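Local atomic coordinates of tRNA (Adenine(22)-N(1))-methyltransferase (Mycoplasma capricolum subsp. capricolum, PDB entry 6QE6), a protein that probably methylates N1 of adenine 22 in tRNA with S-adenosylmethionine as methyl donor, and is captured here with the cofactor product S-adenosylhomocysteine. Residues I104-Y109 / H128-N133; H152-K157 / I172-N177; Y205-I210 / K239-I244. All blocks are in the same frame, centred on the assembly; numbering follows the deposited sequence.

In the fold
Contact 1 lies where two neighbouring strands of a Rossmann-like methyltransferase sheet begin and contact 2 in the hairpin at the edge of the same sheet, while contact 3 lies in the helical C-terminal part. The centres of contacts 1 and 2 are 13 Å apart, and the two meet directly: Lys176 NZ lies 2.9 Å from Ile131 O and Lys176 N 3.1 Å from Ser132 O, both probably hydrogen bonds. Neither belongs to the cofactor pocket. The side chains of Ile131 in contact 1 and Ile172 in contact 2 are each about 13 Å from the bound S-adenosylhomocysteine. Contact 3, with its centre 25 Å from that of contact 2 and 36 Å from that of contact 1, touches neither.

Contact 1 of 3, residues I104-Y109 / H128-N133; sequences ILNIDY and HQKISN
Lys130 stretches its extended chain to the carbonyl of Ile104, its NZ 2.8 Å from Ile104 O. The same ammonium group also bonds Val99 O, so it ties together two backbone carbonyls that precede strand 109-115. Nearer the root of the lysine side chain the packing is looser: Asn106 lies across the lysine at about a right angle, its OD1 3.7 Å from Lys130 CG, and both Asn106 and nearby Gln129 are exposed to solvent. The close fit begins at the backbones. Ile107 N gives a nearly straight bond to Lys130 O (2.8 Å, 168°), and Ile107 O receives Ser132 N at 3.0 Å. Ile107 thus grips the residues before and after Ile131, the pattern of a parallel bridge; it forms just ahead of the adjacent parallel strands 109-115 and 133-138 of the methyltransferase's Rossmann-like sheet. Both isoleucines are buried, Ile107 CB lying 4.4 Å from Ile131 CG1, with Ala40 and Leu96 packed around them. Toward the strands, Asn133 packs against Asp108 and Tyr109. With CG held beside its own backbone N (chi1 -57°), its amide turns back to Asp108 O, which ND2 reaches at 2.9 Å and in the amide plane. That nitrogen also sits over one face of the Tyr109 ring, near its rim, the amide and ring planes 29° apart, and Asn133 CB is 3.5 Å from Tyr109 CD1. Asp108 OD2 accepts from the backbone N-H groups of Thr37 and Ala38 on strand 36-42.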
loop_
_atom_site.group_PDB
_atom_site.type_symbol
_atom_site.label_atom_id
_atom_site.label_comp_id
_atom_site.label_asym_id
_atom_site.label_seq_id
_atom_site.Cartn_x
_atom_site.Cartn_y
_atom_site.Cartn_z
ATOM N N ILE A 104 -11.674 -20.067 2.887
ATOM C CA ILE A 104 -11.039 -18.829 3.326
ATOM C C ILE A 104 -11.932 -18.162 4.363
ATOM O O ILE A 104 -13.105 -17.869 4.093
ATOM C CB ILE A 104 -10.772 -17.897 2.139
ATOM C CG1 ILE A 104 -9.944 -18.623 1.084
ATOM C CG2 ILE A 104 -10.028 -16.669 2.600
ATOM C CD1 ILE A 104 -8.730 -19.269 1.651
ATOM N N LEU A 105 -11.386 -17.933 5.560
ATOM C CA LEU A 105 -12.129 -17.267 6.620
ATOM C C LEU A 105 -12.150 -15.754 6.409
ATOM O O LEU A 105 -11.405 -15.199 5.594
ATOM C CB LEU A 105 -11.521 -17.538 7.995
ATOM C CG LEU A 105 -11.086 -18.905 8.503
ATOM C CD1 LEU A 105 -10.587 -18.700 9.919
ATOM C CD2 LEU A 105 -12.216 -19.920 8.460
ATOM N N ASN A 106 -13.014 -15.088 7.180
ATOM C CA ASN A 106 -12.979 -13.635 7.274
ATOM C C ASN A 106 -11.570 -13.157 7.597
ATOM O O ASN A 106 -10.898 -13.710 8.473
ATOM C CB ASN A 106 -13.935 -13.147 8.358
ATOM C CG ASN A 106 -15.365 -13.182 7.923
ATOM O OD1 ASN A 106 -15.667 -13.447 6.764
ATOM N ND2 ASN A 106 -16.264 -12.903 8.850
ATOM N N ILE A 107 -11.142 -12.103 6.907
ATOM C CA ILE A 107 -9.763 -11.628 6.967
ATOM C C ILE A 107 -9.751 -10.247 7.610
ATOM O O ILE A 107 -10.423 -9.327 7.131
ATOM C CB ILE A 107 -9.125 -11.610 5.567
ATOM C CG1 ILE A 107 -9.003 -13.039 5.033
ATOM C CG2 ILE A 107 -7.756 -10.912 5.583
ATOM C CD1 ILE A 107 -8.872 -13.110 3.540
ATOM N N ASP A 108 -8.987 -10.104 8.700
ATOM C CA ASP A 108 -8.869 -8.809 9.367
ATOM C C ASP A 108 -8.079 -7.823 8.512
ATOM O O ASP A 108 -8.479 -6.665 8.354
ATOM C CB ASP A 108 -8.206 -8.976 10.730
ATOM C CG ASP A 108 -9.038 -9.818 11.685
ATOM O OD1 ASP A 108 -9.784 -9.228 12.491
ATOM O OD2 ASP A 108 -8.968 -11.065 11.620
ATOM N N TYR A 109 -6.954 -8.260 7.947
ATOM C CA TYR A 109 -6.102 -7.361 7.189
ATOM C C TYR A 109 -5.586 -8.076 5.959
ATOM O O TYR A 109 -4.968 -9.139 6.068
ATOM C CB TYR A 109 -4.896 -6.888 7.992
ATOM C CG TYR A 109 -5.170 -5.984 9.161
ATOM C CD1 TYR A 109 -5.151 -4.597 9.012
ATOM C CD2 TYR A 109 -5.374 -6.511 10.440
ATOM C CE1 TYR A 109 -5.350 -3.761 10.095
ATOM C CE2 TYR A 109 -5.597 -5.680 11.533
ATOM C CZ TYR A 109 -5.580 -4.310 11.350
ATOM O OH TYR A 109 -5.775 -3.493 12.426
ATOM N N HIS A 128 -13.775 -7.918 -1.282
ATOM C CA HIS A 128 -14.771 -8.882 -0.861
ATOM C C HIS A 128 -15.189 -8.533 0.556
ATOM O O HIS A 128 -14.421 -7.931 1.316
ATOM C CB HIS A 128 -14.198 -10.309 -0.968
ATOM C CG HIS A 128 -15.223 -11.394 -0.885
ATOM N ND1 HIS A 128 -15.803 -11.784 0.308
ATOM C CD2 HIS A 128 -15.739 -12.207 -1.839
ATOM C CE1 HIS A 128 -16.656 -12.767 0.077
ATOM N NE2 HIS A 128 -16.637 -13.043 -1.216
ATOM N N GLN A 129 -16.424 -8.897 0.901
ATOM C CA GLN A 129 -16.949 -8.562 2.216
ATOM C C GLN A 129 -16.252 -9.335 3.336
ATOM O O GLN A 129 -16.346 -8.934 4.501
ATOM C CB GLN A 129 -18.460 -8.795 2.236
ATOM C CG GLN A 129 -18.876 -10.165 2.757
ATOM C CD GLN A 129 -19.044 -10.179 4.277
ATOM O OE1 GLN A 129 -19.375 -9.147 4.878
ATOM N NE2 GLN A 129 -18.797 -11.344 4.908
ATOM N N LYS A 130 -15.536 -10.418 3.012
ATOM C CA LYS A 130 -14.712 -11.102 4.006
ATOM C C LYS A 130 -13.565 -10.242 4.529
ATOM O O LYS A 130 -13.012 -10.552 5.589
ATOM C CB LYS A 130 -14.128 -12.381 3.415
ATOM C CG LYS A 130 -15.148 -13.463 3.111
ATOM C CD LYS A 130 -14.468 -14.654 2.497
ATOM C CE LYS A 130 -15.412 -15.818 2.377
ATOM N NZ LYS A 130 -14.712 -17.048 1.924
ATOM N N ILE A 131 -13.184 -9.183 3.817
ATOM C CA ILE A 131 -11.987 -8.404 4.131
ATOM C C ILE A 131 -12.383 -7.143 4.886
ATOM O O ILE A 131 -13.253 -6.387 4.431
ATOM C CB ILE A 131 -11.218 -8.036 2.852
ATOM C CG1 ILE A 131 -10.732 -9.296 2.142
ATOM C CG2 ILE A 131 -10.109 -7.066 3.184
ATOM C CD1 ILE A 131 -10.688 -9.143 0.643
ATOM N N SER A 132 -11.720 -6.886 6.015
ATOM C CA SER A 132 -12.053 -5.719 6.825
ATOM C C SER A 132 -11.108 -4.537 6.637
ATOM O O SER A 132 -11.545 -3.401 6.802
ATOM C CB SER A 132 -12.086 -6.092 8.315
ATOM O OG SER A 132 -13.342 -6.645 8.657
ATOM N N ASN A 133 -9.827 -4.767 6.345
ATOM C CA ASN A 133 -8.846 -3.692 6.290
ATOM C C ASN A 133 -7.771 -4.034 5.276
ATOM O O ASN A 133 -7.433 -5.199 5.081
ATOM C CB ASN A 133 -8.134 -3.438 7.618
ATOM C CG ASN A 133 -9.071 -3.138 8.738
ATOM O OD1 ASN A 133 -9.496 -1.995 8.921
ATOM N ND2 ASN A 133 -9.385 -4.161 9.524
#

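Contact 2 of 3, residues H152-K157 / I172-N177; sequences HNYLIK and IEINKN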
loop_
_atom_site.group_PDB
_atom_site.type_symbol
_atom_site.label_atom_id
_atom_site.label_comp_id
_atom_site.label_asym_id
_atom_site.label_seq_id
_atom_site.Cartn_x
_atom_site.Cartn_y
_atom_site.Cartn_z
ATOM N N HIS A 152 -15.639 4.807 -2.205
ATOM C CA HIS A 152 -16.352 3.741 -1.506
ATOM C C HIS A 152 -16.694 4.111 -0.070
ATOM O O HIS A 152 -17.332 3.306 0.627
ATOM C CB HIS A 152 -15.536 2.448 -1.514
ATOM C CG HIS A 152 -15.470 1.782 -2.851
ATOM N ND1 HIS A 152 -14.549 2.133 -3.816
ATOM C CD2 HIS A 152 -16.203 0.777 -3.381
ATOM C CE1 HIS A 152 -14.726 1.381 -4.887
ATOM N NE2 HIS A 152 -15.718 0.543 -4.645
ATOM N N ASN A 153 -16.267 5.298 0.389
ATOM C CA ASN A 153 -16.538 5.791 1.743
ATOM C C ASN A 153 -15.849 4.926 2.808
ATOM O O ASN A 153 -16.397 4.669 3.879
ATOM C CB ASN A 153 -18.043 5.896 1.999
ATOM C CG ASN A 153 -18.406 7.029 2.935
ATOM O OD1 ASN A 153 -17.534 7.681 3.511
ATOM N ND2 ASN A 153 -19.716 7.267 3.101
ATOM N N TYR A 154 -14.632 4.490 2.515
ATOM C CA TYR A 154 -13.779 3.805 3.475
ATOM C C TYR A 154 -12.830 4.808 4.128
ATOM O O TYR A 154 -12.327 5.726 3.475
ATOM C CB TYR A 154 -12.962 2.701 2.792
ATOM C CG TYR A 154 -13.758 1.618 2.096
ATOM C CD1 TYR A 154 -15.019 1.227 2.560
ATOM C CD2 TYR A 154 -13.234 0.958 0.984
ATOM C CE1 TYR A 154 -15.740 0.219 1.922
ATOM C CE2 TYR A 154 -13.948 -0.059 0.335
ATOM C CZ TYR A 154 -15.195 -0.422 0.806
ATOM O OH TYR A 154 -15.891 -1.422 0.155
ATOM N N LEU A 155 -12.570 4.607 5.411
ATOM C CA LEU A 155 -11.586 5.401 6.115
ATOM C C LEU A 155 -10.175 5.101 5.607
ATOM O O LEU A 155 -9.800 3.940 5.400
ATOM C CB LEU A 155 -11.673 5.120 7.607
ATOM C CG LEU A 155 -10.627 5.841 8.450
ATOM C CD1 LEU A 155 -10.720 7.361 8.268
ATOM C CD2 LEU A 155 -10.783 5.439 9.914
ATOM N N ILE A 156 -9.400 6.161 5.390
ATOM C CA ILE A 156 -7.952 6.059 5.273
ATOM C C ILE A 156 -7.405 6.272 6.686
ATOM O O ILE A 156 -7.281 7.406 7.162
ATOM C CB ILE A 156 -7.400 7.064 4.257
ATOM C CG1 ILE A 156 -7.964 6.736 2.874
ATOM C CG2 ILE A 156 -5.898 6.992 4.195
ATOM C CD1 ILE A 156 -7.740 7.810 1.819
ATOM N N LYS A 157 -7.113 5.169 7.381
ATOM C CA LYS A 157 -6.754 5.252 8.789
ATOM C C LYS A 157 -5.335 5.769 9.008
ATOM O O LYS A 157 -5.060 6.397 10.037
ATOM C CB LYS A 157 -6.893 3.886 9.456
ATOM C CG LYS A 157 -6.519 3.880 10.929
ATOM C CD LYS A 157 -7.065 2.650 11.640
ATOM C CE LYS A 157 -6.479 2.482 13.055
ATOM N NZ LYS A 157 -6.703 1.090 13.622
ATOM N N ILE A 172 -0.399 3.107 2.997
ATOM C CA ILE A 172 -1.756 3.570 3.234
ATOM C C ILE A 172 -2.560 2.431 3.858
ATOM O O ILE A 172 -2.481 1.278 3.415
ATOM C CB ILE A 172 -2.409 4.099 1.933
ATOM C CG1 ILE A 172 -3.849 4.577 2.193
ATOM C CG2 ILE A 172 -2.299 3.080 0.797
ATOM C CD1 ILE A 172 -4.539 5.241 1.001
ATOM N N GLU A 173 -3.288 2.744 4.925
ATOM C CA GLU A 173 -4.118 1.785 5.638
ATOM C C GLU A 173 -5.581 2.186 5.467
ATOM O O GLU A 173 -5.959 3.326 5.756
ATOM C CB GLU A 173 -3.757 1.708 7.128
ATOM C CG GLU A 173 -4.879 1.066 7.963
ATOM C CD GLU A 173 -4.436 0.567 9.342
ATOM O OE1 GLU A 173 -3.372 1.014 9.834
ATOM O OE2 GLU A 173 -5.162 -0.269 9.939
ATOM N N ILE A 174 -6.395 1.249 4.994
ATOM C CA ILE A 174 -7.796 1.498 4.692
ATOM C C ILE A 174 -8.643 0.634 5.618
ATOM O O ILE A 174 -8.487 -0.598 5.640
ATOM C CB ILE A 174 -8.107 1.214 3.215
ATOM C CG1 ILE A 174 -7.242 2.109 2.325
ATOM C CG2 ILE A 174 -9.597 1.413 2.917
ATOM C CD1 ILE A 174 -7.299 1.736 0.868
ATOM N N ASN A 175 -9.517 1.287 6.403
ATOM C CA ASN A 175 -10.450 0.632 7.319
ATOM C C ASN A 175 -11.852 0.706 6.730
ATOM O O ASN A 175 -12.496 1.764 6.782
ATOM C CB ASN A 175 -10.425 1.289 8.698
ATOM C CG ASN A 175 -11.358 0.593 9.701
ATOM O OD1 ASN A 175 -12.045 -0.378 9.363
ATOM N ND2 ASN A 175 -11.367 1.079 10.947
ATOM N N LYS A 176 -12.338 -0.432 6.218
ATOM C CA LYS A 176 -13.610 -0.463 5.503
ATOM C C LYS A 176 -14.806 -0.279 6.421
ATOM O O LYS A 176 -15.899 0.036 5.940
ATOM C CB LYS A 176 -13.758 -1.776 4.725
ATOM C CG LYS A 176 -12.734 -1.942 3.611
ATOM C CD LYS A 176 -12.722 -3.364 3.088
ATOM C CE LYS A 176 -14.076 -3.717 2.490
ATOM N NZ LYS A 176 -14.075 -5.110 1.965
ATOM N N ASN A 177 -14.624 -0.432 7.725
ATOM C CA ASN A 177 -15.737 -0.340 8.653
ATOM C C ASN A 177 -15.895 1.052 9.246
ATOM O O ASN A 177 -16.724 1.244 10.146
ATOM C CB ASN A 177 -15.576 -1.386 9.754
ATOM C CG ASN A 177 -15.818 -2.780 9.235
ATOM O OD1 ASN A 177 -16.914 -3.092 8.747
ATOM N ND2 ASN A 177 -14.788 -3.626 9.300
HETATM O O HOH W 1 -4.671 -0.990 12.695
#
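Tyr154 lays one face of its ring against the aliphatic chain of Lys176, a CH-pi contact in which Lys176 CG stands 3.8 Å from the ring centroid and only 3° off the normal. The two side chains run side by side, and a bend at chi3 (62°) keeps Lys176 CE close to the phenol, 3.7 Å from Tyr154 OH, before NZ departs to a salt bridge with Asp127. His152 CB lies over the opposite face, toward its rim, and Tyr154 CB meets Ile174 CG2 at 3.6 Å. At the other end Lys157 and Glu173 are also aligned, CB of the lysine 3.8 Å from CG of the glutamate. Their charges stop short of a salt bridge; a water joins them instead, accepting from Lys157 NZ at 3.1 Å and donating to Glu173 OE2 at 2.9 Å. The backbones are joined by antiparallel bonds from Asn175 N to Leu155 O and Lys157 N to Glu173 O, with a weak return from Leu155 N to Asn175 O. This is a beta hairpin at the sheet margin: strand 155-163 is the edge strand of the chain's sheet, strand 168-175 bonds onward to strand 133-138, and Ile156, Ile172 and Ile174 pack against helix 143-151.

Contact 3 of 3, residues Y205-I210 / K239-I244; sequences YLENEI and KYIDVI
Ile241 meets the side chains of Leu206 and Glu207 chiefly with its CD1 methyl, which is 3.8 Å from Leu206 CB and equally 3.8 Å from Glu207 CG; its CG1 also lies against Leu206, 4.0 Å from CB. One turn further on, Ile210 CD1 approaches the same methyl more distantly, at 4.4 Å. The isoleucine's CG1 branch lies opposite its carbonyl carbon (chi1 -68°) and carries the methyl across to the other helix. Beside it, Leu206 CD1 comes obliquely to the Tyr240 ring, 3.8 Å from CD2.

The next shell helps to position these groups. Tyr240 is tied at its hydroxyl to Gly191 O, while Phe190, Leu186 and Phe196 pack around the ring. Glu207 touches the isoleucine with its hydrocarbon part, but its carboxylate forms a salt bridge with Arg238, about one turn before Ile241 on helix 225-244. Ile203 and Ile237 extend the apolar seam along the two helices.

These helices, 200-217 and 225-244, run antiparallel as a hairpin, the short segments 10.8 Å apart at their axes with 159° between directions. The pair belongs to the helical C-terminal part of the chain, consistent with the coiled-coil-like domain of TrmK relatives. At this spacing the gap is spanned by the ends of the side chains, Ile241 CD1 above all, and the buried area is modest.

Between these segments the contact is apolar and without directional bonds. The glutamate's salt bridge does cross between the helices, beside the apolar patch, whereas the tyrosine's bond ties its helix to the chain near Gly191.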
loop_
_atom_site.group_PDB
_atom_site.type_symbol
_atom_site.label_atom_id
_atom_site.label_comp_id
_atom_site.label_asym_id
_atom_site.label_seq_id
_atom_site.Cartn_x
_atom_site.Cartn_y
_atom_site.Cartn_z
ATOM N N TYR A 205 10.846 15.315 -1.239
ATOM C CA TYR A 205 10.475 14.571 -2.437
ATOM C C TYR A 205 9.609 15.413 -3.379
ATOM O O TYR A 205 9.782 15.363 -4.604
ATOM C CB TYR A 205 9.749 13.291 -2.027
ATOM C CG TYR A 205 9.219 12.492 -3.191
ATOM C CD1 TYR A 205 10.012 11.523 -3.809
ATOM C CD2 TYR A 205 7.935 12.700 -3.674
ATOM C CE1 TYR A 205 9.543 10.789 -4.873
ATOM C CE2 TYR A 205 7.457 11.977 -4.741
ATOM C CZ TYR A 205 8.264 11.018 -5.332
ATOM O OH TYR A 205 7.790 10.289 -6.399
ATOM N N LEU A 206 8.667 16.190 -2.822
ATOM C CA LEU A 206 7.734 16.949 -3.657
ATOM C C LEU A 206 8.424 18.138 -4.316
ATOM O O LEU A 206 8.108 18.485 -5.460
ATOM C CB LEU A 206 6.534 17.417 -2.829
ATOM C CG LEU A 206 5.572 16.322 -2.409
ATOM C CD1 LEU A 206 4.485 16.872 -1.499
ATOM C CD2 LEU A 206 4.980 15.687 -3.662
ATOM N N GLU A 207 9.353 18.790 -3.607
ATOM C CA GLU A 207 10.155 19.821 -4.252
ATOM C C GLU A 207 10.993 19.222 -5.376
ATOM O O GLU A 207 11.129 19.831 -6.442
ATOM C CB GLU A 207 11.028 20.544 -3.216
ATOM C CG GLU A 207 10.259 20.907 -1.957
ATOM C CD GLU A 207 10.246 22.400 -1.606
ATOM O OE1 GLU A 207 9.975 23.240 -2.500
ATOM O OE2 GLU A 207 10.465 22.731 -0.411
ATOM N N ASN A 208 11.508 18.000 -5.190
ATOM C CA ASN A 208 12.252 17.381 -6.284
ATOM C C ASN A 208 11.340 17.050 -7.463
ATOM O O ASN A 208 11.780 17.110 -8.622
ATOM C CB ASN A 208 12.994 16.126 -5.818
ATOM C CG ASN A 208 13.996 15.613 -6.878
ATOM O OD1 ASN A 208 14.909 16.340 -7.296
ATOM N ND2 ASN A 208 13.810 14.368 -7.327
ATOM N N GLU A 209 10.068 16.721 -7.185
ATOM C CA GLU A 209 9.094 16.540 -8.254
ATOM C C GLU A 209 8.884 17.834 -9.042
ATOM O O GLU A 209 8.772 17.810 -10.275
ATOM C CB GLU A 209 7.774 16.028 -7.664
ATOM C CG GLU A 209 7.051 15.011 -8.529
ATOM C CD GLU A 209 7.948 13.847 -8.946
ATOM O OE1 GLU A 209 8.316 13.024 -8.072
ATOM O OE2 GLU A 209 8.293 13.756 -10.150
ATOM N N ILE A 210 8.846 18.979 -8.357
ATOM C CA ILE A 210 8.714 20.252 -9.067
ATOM C C ILE A 210 9.918 20.487 -9.976
ATOM O O ILE A 210 9.766 20.938 -11.117
ATOM C CB ILE A 210 8.521 21.415 -8.073
ATOM C CG1 ILE A 210 7.141 21.354 -7.427
ATOM C CG2 ILE A 210 8.671 22.762 -8.775
ATOM C CD1 ILE A 210 6.867 22.513 -6.481
ATOM N N LYS A 239 0.989 24.335 -3.762
ATOM C CA LYS A 239 -0.081 24.585 -2.807
ATOM C C LYS A 239 -0.035 23.566 -1.679
ATOM O O LYS A 239 -0.029 23.932 -0.495
ATOM C CB LYS A 239 -1.445 24.582 -3.513
ATOM C CG LYS A 239 -1.668 25.821 -4.371
ATOM C CD LYS A 239 -3.077 25.922 -4.945
ATOM C CE LYS A 239 -3.071 26.586 -6.334
ATOM N NZ LYS A 239 -4.326 26.351 -7.117
ATOM N N TYR A 240 0.036 22.276 -2.028
ATOM C CA TYR A 240 0.023 21.247 -0.993
ATOM C C TYR A 240 1.240 21.371 -0.085
ATOM O O TYR A 240 1.118 21.263 1.141
ATOM C CB TYR A 240 -0.053 19.849 -1.610
ATOM C CG TYR A 240 -0.075 18.745 -0.573
ATOM C CD1 TYR A 240 -1.270 18.318 -0.005
ATOM C CD2 TYR A 240 1.112 18.136 -0.144
ATOM C CE1 TYR A 240 -1.297 17.293 0.955
ATOM C CE2 TYR A 240 1.107 17.111 0.819
ATOM C CZ TYR A 240 -0.105 16.696 1.362
ATOM O OH TYR A 240 -0.117 15.699 2.306
ATOM N N ILE A 241 2.422 21.610 -0.664
ATOM C CA ILE A 241 3.596 21.860 0.164
ATOM C C ILE A 241 3.302 22.969 1.164
ATOM O O ILE A 241 3.591 22.845 2.360
ATOM C CB ILE A 241 4.821 22.201 -0.704
ATOM C CG1 ILE A 241 5.275 20.985 -1.513
ATOM C CG2 ILE A 241 5.980 22.655 0.185
ATOM C CD1 ILE A 241 6.534 21.223 -2.324
ATOM N N ASP A 242 2.685 24.060 0.697
ATOM C CA ASP A 242 2.462 25.204 1.580
ATOM C C ASP A 242 1.552 24.848 2.749
ATOM O O ASP A 242 1.716 25.383 3.854
ATOM C CB ASP A 242 1.884 26.379 0.793
ATOM C CG ASP A 242 2.924 27.065 -0.098
ATOM O OD1 ASP A 242 2.507 27.895 -0.937
ATOM O OD2 ASP A 242 4.152 26.781 0.019
ATOM N N VAL A 243 0.622 23.921 2.540
ATOM C CA VAL A 243 -0.310 23.557 3.599
ATOM C C VAL A 243 0.366 22.700 4.677
ATOM O O VAL A 243 0.098 22.866 5.873
ATOM C CB VAL A 243 -1.519 22.844 2.982
ATOM C CG1 VAL A 243 -2.378 22.290 4.065
ATOM C CG2 VAL A 243 -2.282 23.810 2.099
ATOM N N ILE A 244 1.239 21.764 4.287
ATOM C CA ILE A 244 1.832 20.856 5.272
ATOM C C ILE A 244 3.163 21.353 5.810
ATOM O O ILE A 244 3.698 20.739 6.748
ATOM C CB ILE A 244 2.007 19.419 4.720
ATOM C CG1 ILE A 244 2.890 19.390 3.475
ATOM C CG2 ILE A 244 0.650 18.771 4.403
ATOM C CD1 ILE A 244 3.469 18.022 3.210
#